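Local coordinates for protein listeriolysin O (Listeria monocytogenes, PDB 4CDB) that forms oligomeric pores in cholesterol-containing host membranes, inserting after binding through a major conformational change and so lysing the cell, at residues 54-62 against 371-379; 224-232 against 351-359. One frame throughout, in Å; residues are numbered along the deposited sequence.

Interaction 1 (54-62 against 371-379). With NA (sodium ion), chain G.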
ATOM      1  N   TYR A  54      12.295  21.887 -12.428  1.00 58.78           N
ATOM      2  CA  TYR A  54      12.227  22.168 -13.857  1.00 62.40           C
ATOM      3  C   TYR A  54      10.860  22.710 -14.259  1.00 63.42           C
ATOM      4  O   TYR A  54       9.889  22.590 -13.513  1.00 58.69           O
ATOM      5  CB  TYR A  54      12.556  20.913 -14.668  1.00 63.34           C
ATOM      6  CG  TYR A  54      11.612  19.756 -14.428  1.00 63.75           C
ATOM      7  CD1 TYR A  54      11.827  18.866 -13.385  1.00 63.72           C
ATOM      8  CD2 TYR A  54      10.512  19.549 -15.251  1.00 64.57           C
ATOM      9  CE1 TYR A  54      10.970  17.806 -13.164  1.00 64.01           C
ATOM     10  CE2 TYR A  54       9.650  18.491 -15.037  1.00 66.85           C
ATOM     11  CZ  TYR A  54       9.884  17.623 -13.992  1.00 67.35           C
ATOM     12  OH  TYR A  54       9.029  16.567 -13.775  1.00 73.54           O
ATOM     13  N   LYS A  55      10.792  23.302 -15.448  1.00 70.90           N
ATOM     14  CA  LYS A  55       9.554  23.895 -15.935  1.00 77.58           C
ATOM     15  C   LYS A  55       8.889  22.996 -16.971  1.00 83.86           C
ATOM     16  O   LYS A  55       9.554  22.455 -17.853  1.00 87.00           O
ATOM     17  CB  LYS A  55       9.828  25.271 -16.543  1.00 81.11           C
ATOM     18  CG  LYS A  55       8.580  26.089 -16.826  1.00 84.90           C
ATOM     19  CD  LYS A  55       8.933  27.459 -17.383  1.00 88.45           C
ATOM     20  CE  LYS A  55       8.124  28.554 -16.707  1.00 88.42           C
ATOM     21  NZ  LYS A  55       6.663  28.275 -16.760  1.00 89.30           N
ATOM     22  N   ASP A  56       7.573  22.839 -16.861  1.00 88.02           N
ATOM     23  CA  ASP A  56       6.819  22.032 -17.812  1.00 93.68           C
ATOM     24  C   ASP A  56       5.420  22.606 -18.014  1.00 92.40           C
ATOM     25  O   ASP A  56       4.537  22.426 -17.175  1.00 92.28           O
ATOM     26  CB  ASP A  56       6.738  20.578 -17.338  1.00 99.09           C
ATOM     27  CG  ASP A  56       6.117  19.657 -18.374  1.00104.90           C
ATOM     28  OD1 ASP A  56       6.847  19.207 -19.282  1.00108.21           O
ATOM     29  OD2 ASP A  56       4.904  19.377 -18.275  1.00105.58           O
ATOM     30  N   GLY A  57       5.231  23.301 -19.131  1.00 91.24           N
ATOM     31  CA  GLY A  57       3.959  23.931 -19.434  1.00 90.05           C
ATOM     32  C   GLY A  57       3.718  25.178 -18.607  1.00 88.41           C
ATOM     33  O   GLY A  57       4.583  26.050 -18.510  1.00 90.32           O
ATOM     34  N   ASN A  58       2.536  25.262 -18.005  1.00 84.77           N
ATOM     35  CA  ASN A  58       2.184  26.397 -17.164  1.00 78.18           C
ATOM     36  C   ASN A  58       2.573  26.176 -15.707  1.00 72.14           C
ATOM     37  O   ASN A  58       2.071  26.860 -14.813  1.00 66.63           O
ATOM     38  CB  ASN A  58       0.686  26.695 -17.263  1.00 80.48           C
ATOM     39  CG  ASN A  58      -0.177  25.488 -16.919  1.00 85.07           C
ATOM     40  OD1 ASN A  58       0.327  24.428 -16.543  1.00 85.82           O
ATOM     41  ND2 ASN A  58      -1.489  25.651 -17.041  1.00 87.53           N
ATOM     42  N   GLU A  59       3.463  25.216 -15.472  1.00 71.62           N
ATOM     43  CA  GLU A  59       3.854  24.852 -14.113  1.00 68.61           C
ATOM     44  C   GLU A  59       5.365  24.727 -13.932  1.00 63.45           C
ATOM     45  O   GLU A  59       6.115  24.599 -14.902  1.00 64.22           O
ATOM     46  CB  GLU A  59       3.184  23.539 -13.699  1.00 68.78           C
ATOM     47  CG  GLU A  59       1.683  23.631 -13.489  1.00 73.72           C
ATOM     48  CD  GLU A  59       1.083  22.317 -13.022  1.00 78.40           C
ATOM     49  OE1 GLU A  59       1.655  21.251 -13.336  1.00 76.93           O
ATOM     50  OE2 GLU A  59       0.040  22.353 -12.336  1.00 81.64           O
ATOM     51  N   TYR A  60       5.796  24.768 -12.674  1.00 57.53           N
ATOM     52  CA  TYR A  60       7.177  24.472 -12.312  1.00 53.04           C
ATOM     53  C   TYR A  60       7.172  23.291 -11.353  1.00 52.33           C
ATOM     54  O   TYR A  60       6.483  23.321 -10.328  1.00 47.04           O
ATOM     55  CB  TYR A  60       7.841  25.678 -11.651  1.00 44.22           C
ATOM     56  CG  TYR A  60       9.334  25.520 -11.467  1.00 48.68           C
ATOM     57  CD1 TYR A  60      10.213  25.831 -12.495  1.00 52.04           C
ATOM     58  CD2 TYR A  60       9.864  25.061 -10.267  1.00 45.83           C
ATOM     59  CE1 TYR A  60      11.577  25.688 -12.337  1.00 54.63           C
ATOM     60  CE2 TYR A  60      11.229  24.917 -10.098  1.00 43.53           C
ATOM     61  CZ  TYR A  60      12.081  25.232 -11.137  1.00 51.91           C
ATOM     62  OH  TYR A  60      13.442  25.091 -10.977  1.00 54.39           O
ATOM     63  N   ILE A  61       7.934  22.252 -11.684  1.00 54.03           N
ATOM     64  CA  ILE A  61       7.907  21.012 -10.915  1.00 52.00           C
ATOM     65  C   ILE A  61       9.168  20.819 -10.074  1.00 50.47           C
ATOM     66  O   ILE A  61      10.287  20.859 -10.592  1.00 52.79           O
ATOM     67  CB  ILE A  61       7.730  19.780 -11.829  1.00 55.19           C
ATOM     68  CG1 ILE A  61       6.511  19.955 -12.738  1.00 55.51           C
ATOM     69  CG2 ILE A  61       7.601  18.512 -10.994  1.00 53.31           C
ATOM     70  CD1 ILE A  61       5.196  20.042 -11.991  1.00 55.16           C
ATOM     71  N   VAL A  62       8.976  20.606  -8.775  1.00 42.04           N
ATOM     72  CA  VAL A  62      10.079  20.288  -7.879  1.00 44.49           C
ATOM     73  C   VAL A  62       9.998  18.819  -7.452  1.00 48.23           C
ATOM     74  O   VAL A  62       8.986  18.380  -6.906  1.00 47.25           O
ATOM     75  CB  VAL A  62      10.076  21.199  -6.630  1.00 41.95           C
ATOM     76  CG1 VAL A  62      11.215  20.820  -5.705  1.00 38.65           C
ATOM     77  CG2 VAL A  62      10.181  22.671  -7.030  1.00 42.25           C
ATOM     78  N   THR A 371       9.805   9.097  -3.639  1.00 48.85           N
ATOM     79  CA  THR A 371       9.784  10.281  -4.489  1.00 49.14           C
ATOM     80  C   THR A 371       8.536  11.115  -4.235  1.00 54.31           C
ATOM     81  O   THR A 371       7.414  10.634  -4.388  1.00 54.69           O
ATOM     82  CB  THR A 371       9.838   9.898  -5.975  1.00 45.51           C
ATOM     83  OG1 THR A 371      11.021   9.128  -6.221  1.00 45.54           O
ATOM     84  CG2 THR A 371       9.850  11.145  -6.853  1.00 39.75           C
ATOM     85  N   THR A 372       8.741  12.367  -3.839  1.00 55.16           N
ATOM     86  CA  THR A 372       7.638  13.299  -3.647  1.00 55.95           C
ATOM     87  C   THR A 372       7.830  14.508  -4.553  1.00 58.01           C
ATOM     88  O   THR A 372       8.954  14.960  -4.767  1.00 57.21           O
ATOM     89  CB  THR A 372       7.531  13.765  -2.182  1.00 58.70           C
ATOM     90  OG1 THR A 372       8.762  14.380  -1.782  1.00 63.35           O
ATOM     91  CG2 THR A 372       7.236  12.586  -1.269  1.00 63.28           C
ATOM     92  N   SER A 373       6.729  15.028  -5.086  1.00 59.02           N
ATOM     93  CA  SER A 373       6.801  16.160  -6.001  1.00 59.34           C
ATOM     94  C   SER A 373       5.944  17.340  -5.546  1.00 63.23           C
ATOM     95  O   SER A 373       5.130  17.221  -4.629  1.00 61.92           O
ATOM     96  CB  SER A 373       6.405  15.733  -7.416  1.00 54.81           C
ATOM     97  OG  SER A 373       5.036  15.386  -7.473  1.00 56.12           O
ATOM     98  N   LYS A 374       6.139  18.478  -6.202  1.00 65.12           N
ATOM     99  CA  LYS A 374       5.421  19.700  -5.876  1.00 64.22           C
ATOM    100  C   LYS A 374       5.234  20.505  -7.156  1.00 60.14           C
ATOM    101  O   LYS A 374       6.195  20.746  -7.890  1.00 59.77           O
ATOM    102  CB  LYS A 374       6.210  20.517  -4.851  1.00 68.84           C
ATOM    103  CG  LYS A 374       5.407  21.001  -3.650  1.00 74.45           C
ATOM    104  CD  LYS A 374       4.444  22.116  -4.021  1.00 78.72           C
ATOM    105  CE  LYS A 374       4.072  22.948  -2.800  1.00 80.68           C
ATOM    106  NZ  LYS A 374       3.499  22.120  -1.702  1.00 81.88           N
ATOM    107  N   ALA A 375       3.998  20.911  -7.427  1.00 57.57           N
ATOM    108  CA  ALA A 375       3.690  21.649  -8.647  1.00 57.18           C
ATOM    109  C   ALA A 375       3.352  23.107  -8.351  1.00 56.21           C
ATOM    110  O   ALA A 375       2.473  23.400  -7.539  1.00 53.70           O
ATOM    111  CB  ALA A 375       2.547  20.979  -9.398  1.00 55.53           C
ATOM    112  N   TYR A 376       4.056  24.021  -9.011  1.00 55.00           N
ATOM    113  CA  TYR A 376       3.802  25.448  -8.842  1.00 54.04           C
ATOM    114  C   TYR A 376       3.278  26.058 -10.139  1.00 51.31           C
ATOM    115  O   TYR A 376       3.984  26.087 -11.147  1.00 50.37           O
ATOM    116  CB  TYR A 376       5.074  26.168  -8.388  1.00 51.95           C
ATOM    117  CG  TYR A 376       5.589  25.719  -7.037  1.00 54.07           C
ATOM    118  CD1 TYR A 376       6.456  24.638  -6.927  1.00 56.90           C
ATOM    119  CD2 TYR A 376       5.212  26.378  -5.874  1.00 52.26           C
ATOM    120  CE1 TYR A 376       6.930  24.225  -5.697  1.00 53.20           C
ATOM    121  CE2 TYR A 376       5.683  25.971  -4.639  1.00 56.41           C
ATOM    122  CZ  TYR A 376       6.541  24.893  -4.557  1.00 55.45           C
ATOM    123  OH  TYR A 376       7.014  24.481  -3.332  1.00 60.62           O
ATOM    124  N   THR A 377       2.041  26.546 -10.106  1.00 47.48           N
ATOM    125  CA  THR A 377       1.405  27.103 -11.297  1.00 56.73           C
ATOM    126  C   THR A 377       1.926  28.507 -11.607  1.00 53.90           C
ATOM    127  O   THR A 377       2.181  29.296 -10.696  1.00 49.02           O
ATOM    128  CB  THR A 377      -0.130  27.155 -11.143  1.00 61.34           C
ATOM    129  OG1 THR A 377      -0.602  25.913 -10.606  1.00 66.09           O
ATOM    130  CG2 THR A 377      -0.800  27.412 -12.487  1.00 61.53           C
ATOM    131  N   ASP A 378       2.083  28.809 -12.894  1.00 55.02           N
ATOM    132  CA  ASP A 378       2.503  30.138 -13.333  1.00 56.23           C
ATOM    133  C   ASP A 378       1.447  31.175 -12.972  1.00 55.00           C
ATOM    134  O   ASP A 378       0.313  30.826 -12.642  1.00 54.69           O
ATOM    135  CB  ASP A 378       2.747  30.161 -14.843  1.00 60.12           C
ATOM    136  CG  ASP A 378       3.951  29.339 -15.254  1.00 68.21           C
ATOM    137  OD1 ASP A 378       4.807  29.063 -14.386  1.00 72.98           O
ATOM    138  OD2 ASP A 378       4.048  28.976 -16.444  1.00 70.44           O
ATOM    139  N   GLY A 379       1.821  32.448 -13.042  1.00 47.99           N
ATOM    140  CA  GLY A 379       0.910  33.529 -12.714  1.00 43.88           C
ATOM    141  C   GLY A 379       1.206  34.815 -13.460  1.00 48.25           C
ATOM    142  O   GLY A 379       2.294  34.990 -14.012  1.00 50.98           O
TER
HETATM  143 NA    NA G1532       5.173  10.047  -5.252  1.00 84.81          NA
HETATM  144  O   HOH W   1       3.377   9.417  -3.669  1.00 70.00           O
HETATM  145  O   HOH W   2       5.553  10.534  -7.698  1.00 59.85           O
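K55 reaches D378 from the opposite direction, its NZ facing both carboxylate oxygens at the turn end of an antiparallel pairing. Its chain starts with CG opposite the backbone N (chi1 -168°) and bends twice near its end, which brings NZ to a salt bridge 2.7 Å from D378 OD2; a weak hydrogen bond to OD1 accompanies it. The chain then reverses through a type II' beta turn, D56 to E59, with G57 at positive phi. Next, N58 O accepts the N-H of D378 at 2.7 Å, nearly straight at 164°. E59 and T377 form a non-hydrogen-bonded pair, and E59 CA makes a CA-H...O contact with Y376 O. Y60 and Y376 exchange two backbone bonds, Y60 N to Y376 O (2.7 Å) and Y376 N to Y60 O (2.8 Å). Y60 O also lies at the edge of the Y376 ring, in its plane. On the opposite face of the sheet, I61 swings CD1 against A375 CB (3.8 Å). V62 bonds both ways with K374, while its CG2 reaches Y376 CE1 at 3.8 Å. Hairpin 52-56/59-74 thus pairs along the long strand 362-385 in an extended sheet, consistent with the connecting domain 2 of this family. Strand 391-402 covers the Y60 and V62 face through N401 and Y402; on the other, A375 touches H273, whose ND1 is hydrogen-bonded to S373 OG.

Interaction 2 (224-232 against 351-359). With NA (sodium ion), chain P; ACT (acetate ion), chain D.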
ATOM      1  N   GLU A 224      -1.852 -29.329  17.609  1.00 38.07           N
ATOM      2  CA  GLU A 224      -0.403 -29.265  17.762  1.00 43.79           C
ATOM      3  C   GLU A 224       0.109 -30.538  18.429  1.00 45.06           C
ATOM      4  O   GLU A 224      -0.106 -30.746  19.622  1.00 43.89           O
ATOM      5  CB  GLU A 224       0.012 -28.029  18.565  1.00 50.82           C
ATOM      6  CG  GLU A 224      -0.319 -26.703  17.893  1.00 59.85           C
ATOM      7  CD  GLU A 224       0.210 -25.502  18.658  1.00 69.49           C
ATOM      8  OE1 GLU A 224       0.792 -25.695  19.746  1.00 71.93           O
ATOM      9  OE2 GLU A 224       0.042 -24.364  18.170  1.00 71.53           O
ATOM     10  N   PRO A 225       0.795 -31.392  17.654  1.00 48.66           N
ATOM     11  CA  PRO A 225       1.273 -32.688  18.150  1.00 48.79           C
ATOM     12  C   PRO A 225       2.325 -32.540  19.245  1.00 48.11           C
ATOM     13  O   PRO A 225       3.180 -31.654  19.169  1.00 41.79           O
ATOM     14  CB  PRO A 225       1.892 -33.329  16.904  1.00 50.19           C
ATOM     15  CG  PRO A 225       2.288 -32.174  16.047  1.00 50.35           C
ATOM     16  CD  PRO A 225       1.222 -31.140  16.266  1.00 51.65           C
ATOM     17  N   THR A 226       2.256 -33.403  20.254  1.00 46.68           N
ATOM     18  CA  THR A 226       3.222 -33.381  21.346  1.00 54.44           C
ATOM     19  C   THR A 226       4.553 -33.997  20.923  1.00 47.38           C
ATOM     20  O   THR A 226       5.575 -33.793  21.577  1.00 49.74           O
ATOM     21  CB  THR A 226       2.696 -34.134  22.582  1.00 63.20           C
ATOM     22  OG1 THR A 226       2.316 -35.464  22.206  1.00 64.86           O
ATOM     23  CG2 THR A 226       1.494 -33.416  23.179  1.00 68.44           C
ATOM     24  N   ARG A 227       4.526 -34.758  19.833  1.00 43.45           N
ATOM     25  CA  ARG A 227       5.732 -35.359  19.278  1.00 46.03           C
ATOM     26  C   ARG A 227       5.853 -34.990  17.808  1.00 39.02           C
ATOM     27  O   ARG A 227       4.861 -35.016  17.077  1.00 41.13           O
ATOM     28  CB  ARG A 227       5.702 -36.881  19.422  1.00 43.66           C
ATOM     29  CG  ARG A 227       5.591 -37.373  20.853  1.00 51.16           C
ATOM     30  CD  ARG A 227       5.425 -38.886  20.901  1.00 56.36           C
ATOM     31  NE  ARG A 227       6.539 -39.573  20.253  1.00 62.30           N
ATOM     32  CZ  ARG A 227       6.574 -40.879  20.005  1.00 62.42           C
ATOM     33  NH1 ARG A 227       5.552 -41.653  20.347  1.00 61.06           N
ATOM     34  NH2 ARG A 227       7.632 -41.411  19.411  1.00 58.09           N
ATOM     35  N   PRO A 228       7.071 -34.634  17.374  1.00 34.93           N
ATOM     36  CA  PRO A 228       7.333 -34.292  15.972  1.00 39.87           C
ATOM     37  C   PRO A 228       6.974 -35.428  15.019  1.00 41.51           C
ATOM     38  O   PRO A 228       6.571 -35.176  13.885  1.00 43.39           O
ATOM     39  CB  PRO A 228       8.843 -34.042  15.954  1.00 42.00           C
ATOM     40  CG  PRO A 228       9.162 -33.592  17.343  1.00 36.53           C
ATOM     41  CD  PRO A 228       8.243 -34.384  18.234  1.00 33.14           C
ATOM     42  N   SER A 229       7.110 -36.666  15.482  1.00 37.18           N
ATOM     43  CA  SER A 229       6.856 -37.833  14.642  1.00 37.83           C
ATOM     44  C   SER A 229       5.372 -38.116  14.404  1.00 36.11           C
ATOM     45  O   SER A 229       5.029 -38.930  13.551  1.00 36.59           O
ATOM     46  CB  SER A 229       7.522 -39.075  15.240  1.00 38.74           C
ATOM     47  OG  SER A 229       7.037 -39.333  16.545  1.00 36.75           O
ATOM     48  N   ARG A 230       4.498 -37.450  15.155  1.00 41.57           N
ATOM     49  CA  ARG A 230       3.060 -37.721  15.075  1.00 44.29           C
ATOM     50  C   ARG A 230       2.455 -37.466  13.695  1.00 37.72           C
ATOM     51  O   ARG A 230       1.482 -38.111  13.316  1.00 35.71           O
ATOM     52  CB  ARG A 230       2.285 -36.932  16.136  1.00 53.12           C
ATOM     53  CG  ARG A 230       1.831 -37.766  17.325  1.00 62.31           C
ATOM     54  CD  ARG A 230       1.036 -38.992  16.885  1.00 68.25           C
ATOM     55  NE  ARG A 230      -0.412 -38.797  16.963  1.00 71.48           N
ATOM     56  CZ  ARG A 230      -1.212 -38.628  15.913  1.00 68.75           C
ATOM     57  NH1 ARG A 230      -0.715 -38.628  14.684  1.00 63.05           N
ATOM     58  NH2 ARG A 230      -2.515 -38.463  16.095  1.00 69.99           N
ATOM     59  N   PHE A 231       3.028 -36.528  12.949  1.00 39.92           N
ATOM     60  CA  PHE A 231       2.476 -36.165  11.646  1.00 42.73           C
ATOM     61  C   PHE A 231       2.894 -37.123  10.534  1.00 39.84           C
ATOM     62  O   PHE A 231       2.287 -37.147   9.462  1.00 39.13           O
ATOM     63  CB  PHE A 231       2.841 -34.724  11.275  1.00 50.02           C
ATOM     64  CG  PHE A 231       1.916 -33.693  11.863  1.00 51.91           C
ATOM     65  CD1 PHE A 231       0.741 -34.077  12.490  1.00 49.59           C
ATOM     66  CD2 PHE A 231       2.217 -32.342  11.782  1.00 49.50           C
ATOM     67  CE1 PHE A 231      -0.118 -33.134  13.031  1.00 53.22           C
ATOM     68  CE2 PHE A 231       1.364 -31.393  12.320  1.00 51.95           C
ATOM     69  CZ  PHE A 231       0.194 -31.791  12.946  1.00 54.30           C
ATOM     70  N   PHE A 232       3.923 -37.921  10.793  1.00 31.02           N
ATOM     71  CA  PHE A 232       4.442 -38.827   9.775  1.00 32.98           C
ATOM     72  C   PHE A 232       3.793 -40.202   9.836  1.00 34.61           C
ATOM     73  O   PHE A 232       3.424 -40.678  10.910  1.00 34.84           O
ATOM     74  CB  PHE A 232       5.958 -38.958   9.907  1.00 34.14           C
ATOM     75  CG  PHE A 232       6.686 -37.661   9.730  1.00 34.40           C
ATOM     76  CD1 PHE A 232       6.902 -37.143   8.464  1.00 34.93           C
ATOM     77  CD2 PHE A 232       7.150 -36.955  10.829  1.00 35.14           C
ATOM     78  CE1 PHE A 232       7.572 -35.943   8.297  1.00 36.15           C
ATOM     79  CE2 PHE A 232       7.819 -35.758  10.668  1.00 36.69           C
ATOM     80  CZ  PHE A 232       8.030 -35.251   9.402  1.00 37.86           C
ATOM     81  N   THR A 351       2.311 -20.856   9.760  1.00 29.49           N
ATOM     82  CA  THR A 351       3.120 -22.066   9.826  1.00 33.74           C
ATOM     83  C   THR A 351       3.810 -22.213  11.180  1.00 35.31           C
ATOM     84  O   THR A 351       4.238 -21.226  11.779  1.00 33.73           O
ATOM     85  CB  THR A 351       4.183 -22.097   8.712  1.00 39.21           C
ATOM     86  OG1 THR A 351       4.886 -20.850   8.691  1.00 47.78           O
ATOM     87  CG2 THR A 351       3.529 -22.321   7.362  1.00 31.46           C
ATOM     88  N   ASN A 352       3.909 -23.452  11.654  1.00 31.39           N
ATOM     89  CA  ASN A 352       4.623 -23.753  12.889  1.00 35.27           C
ATOM     90  C   ASN A 352       5.769 -24.712  12.614  1.00 33.32           C
ATOM     91  O   ASN A 352       5.614 -25.664  11.848  1.00 34.05           O
ATOM     92  CB  ASN A 352       3.685 -24.378  13.925  1.00 41.34           C
ATOM     93  CG  ASN A 352       2.646 -23.404  14.446  1.00 46.25           C
ATOM     94  OD1 ASN A 352       2.460 -22.319  13.898  1.00 47.29           O
ATOM     95  ND2 ASN A 352       1.955 -23.796  15.510  1.00 50.98           N
ATOM     96  N   PHE A 353       6.919 -24.463  13.234  1.00 34.02           N
ATOM     97  CA  PHE A 353       8.034 -25.401  13.164  1.00 31.82           C
ATOM     98  C   PHE A 353       7.626 -26.699  13.851  1.00 32.42           C
ATOM     99  O   PHE A 353       6.969 -26.674  14.890  1.00 31.31           O
ATOM    100  CB  PHE A 353       9.283 -24.814  13.828  1.00 30.26           C
ATOM    101  CG  PHE A 353       9.891 -23.661  13.072  1.00 34.48           C
ATOM    102  CD1 PHE A 353      10.626 -23.884  11.918  1.00 38.27           C
ATOM    103  CD2 PHE A 353       9.739 -22.358  13.523  1.00 39.40           C
ATOM    104  CE1 PHE A 353      11.191 -22.826  11.220  1.00 36.22           C
ATOM    105  CE2 PHE A 353      10.303 -21.297  12.829  1.00 40.99           C
ATOM    106  CZ  PHE A 353      11.029 -21.533  11.677  1.00 36.77           C
ATOM    107  N   LEU A 354       8.007 -27.832  13.270  1.00 33.40           N
ATOM    108  CA  LEU A 354       7.639 -29.127  13.830  1.00 39.40           C
ATOM    109  C   LEU A 354       8.387 -29.421  15.125  1.00 35.72           C
ATOM    110  O   LEU A 354       7.935 -30.216  15.946  1.00 38.06           O
ATOM    111  CB  LEU A 354       7.888 -30.248  12.816  1.00 41.79           C
ATOM    112  CG  LEU A 354       6.656 -31.018  12.338  1.00 45.71           C
ATOM    113  CD1 LEU A 354       7.059 -32.196  11.461  1.00 45.73           C
ATOM    114  CD2 LEU A 354       5.823 -31.480  13.525  1.00 46.74           C
ATOM    115  N   LYS A 355       9.530 -28.772  15.310  1.00 38.02           N
ATOM    116  CA  LYS A 355      10.385 -29.056  16.458  1.00 39.63           C
ATOM    117  C   LYS A 355       9.741 -28.704  17.798  1.00 44.13           C
ATOM    118  O   LYS A 355       9.727 -29.521  18.718  1.00 48.87           O
ATOM    119  CB  LYS A 355      11.727 -28.338  16.315  1.00 37.37           C
ATOM    120  CG  LYS A 355      12.696 -28.599  17.456  1.00 39.21           C
ATOM    121  CD  LYS A 355      14.029 -27.913  17.201  1.00 51.20           C
ATOM    122  CE  LYS A 355      15.005 -28.152  18.340  1.00 57.78           C
ATOM    123  NZ  LYS A 355      16.324 -27.505  18.093  1.00 60.16           N
ATOM    124  N   ASP A 356       9.210 -27.493  17.908  1.00 48.39           N
ATOM    125  CA  ASP A 356       8.656 -27.031  19.174  1.00 50.08           C
ATOM    126  C   ASP A 356       7.279 -26.402  19.003  1.00 40.43           C
ATOM    127  O   ASP A 356       6.801 -25.702  19.895  1.00 40.66           O
ATOM    128  CB  ASP A 356       9.612 -26.031  19.833  1.00 60.09           C
ATOM    129  CG  ASP A 356       9.939 -24.854  18.927  1.00 66.15           C
ATOM    130  OD1 ASP A 356       9.690 -24.954  17.707  1.00 66.29           O
ATOM    131  OD2 ASP A 356      10.450 -23.831  19.430  1.00 70.16           O
ATOM    132  N   ASN A 357       6.652 -26.649  17.855  1.00 37.19           N
ATOM    133  CA  ASN A 357       5.345 -26.068  17.536  1.00 39.70           C
ATOM    134  C   ASN A 357       5.335 -24.539  17.612  1.00 46.96           C
ATOM    135  O   ASN A 357       4.290 -23.923  17.826  1.00 48.57           O
ATOM    136  CB  ASN A 357       4.251 -26.658  18.433  1.00 36.69           C
ATOM    137  CG  ASN A 357       4.047 -28.146  18.205  1.00 40.19           C
ATOM    138  OD1 ASN A 357       3.881 -28.597  17.071  1.00 37.51           O
ATOM    139  ND2 ASN A 357       4.061 -28.918  19.286  1.00 41.48           N
ATOM    140  N   GLU A 358       6.503 -23.934  17.429  1.00 49.46           N
ATOM    141  CA  GLU A 358       6.632 -22.485  17.521  1.00 52.34           C
ATOM    142  C   GLU A 358       6.258 -21.808  16.204  1.00 43.32           C
ATOM    143  O   GLU A 358       6.471 -22.363  15.125  1.00 33.96           O
ATOM    144  CB  GLU A 358       8.054 -22.101  17.929  1.00 60.94           C
ATOM    145  CG  GLU A 358       8.131 -20.848  18.778  1.00 75.04           C
ATOM    146  CD  GLU A 358       7.691 -21.080  20.211  1.00 85.52           C
ATOM    147  OE1 GLU A 358       7.609 -22.253  20.630  1.00 88.79           O
ATOM    148  OE2 GLU A 358       7.435 -20.085  20.919  1.00 87.91           O
ATOM    149  N   LEU A 359       5.700 -20.606  16.306  1.00 46.37           N
ATOM    150  CA  LEU A 359       5.213 -19.881  15.140  1.00 48.01           C
ATOM    151  C   LEU A 359       6.361 -19.390  14.259  1.00 44.24           C
ATOM    152  O   LEU A 359       7.290 -18.738  14.737  1.00 51.00           O
ATOM    153  CB  LEU A 359       4.337 -18.707  15.585  1.00 53.26           C
ATOM    154  CG  LEU A 359       3.448 -18.032  14.539  1.00 56.11           C
ATOM    155  CD1 LEU A 359       2.545 -19.051  13.866  1.00 51.03           C
ATOM    156  CD2 LEU A 359       2.619 -16.932  15.181  1.00 62.89           C
TER
HETATM  157 NA    NA P1541      11.713 -24.386  16.066  1.00 65.10          NA
HETATM  158  C   ACT D1529      14.696 -24.253  17.667  1.00106.69           C
HETATM  159  O   ACT D1529      15.680 -24.931  17.298  1.00108.07           O
HETATM  160  OXT ACT D1529      13.549 -24.742  17.753  1.00104.78           O
HETATM  161  CH3 ACT D1529      14.901 -22.816  18.045  1.00106.38           C
HETATM  162  O   HOH W   3       5.713 -31.477  17.068  1.00 65.84           O
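L354 carries the apolar half of this contact, dividing its two methyls between neighbouring phenylalanines. CD1 sits 3.7 Å from CE2 of F232, and CD2 lies 4.1 Å from CD2 of F231 while also resting over the backbone of P228. P225 lays its CG above one face of the F231 ring, toward the rim. Beside this cluster, N357 makes a direct hydrogen bond: CG lies anti to the carbonyl carbon (chi1 -64°), turning the amide toward P225, and ND2 donates to P225 O at 2.9 Å (N-H...O angle 163°). A water lies near both P225 O and L354 O, 2.8 Å from the latter. The E224 chain runs alongside N357, the two pointing contrary ways.

The loop after strand 207-222 thus packs against the end of strand 345-353 and its following turn, with helix 14-28 against P228. Y254 of strand 252-260 bonds N357 OD1 and meets the F231 ring edge-to-face, so Y254 touches both segments. D356 OD1 binds a sodium ion shared with Y32 and an acetate, probably from the crystallisation liquor; K355 bonds that acetate and L30 O. With both ends of its amide bonded, N357 is fixed in rotation, and P225 O is satisfied beside a largely apolar interface.

In the fold
Interaction 1 is a partly buried strand pairing governed by regular backbone bonds, with its one salt bridge at the exposed turn end. Interaction 2 is buried and irregular: a loop packs on the end of a strand and the turn after it, using leucine, proline and aromatic side chains, one side-chain amide bond and a nearby water. They lie on opposite sides of the chain's centre. The centres of interactions 1 and 2 are about 59 Å apart, and their nearest atoms about 33 Å. Their later segments belong to successive strands, 345-353 and 362-385, which sit in different sheets, so two consecutive strands of the chain serve contacts far apart in the elongated toxin.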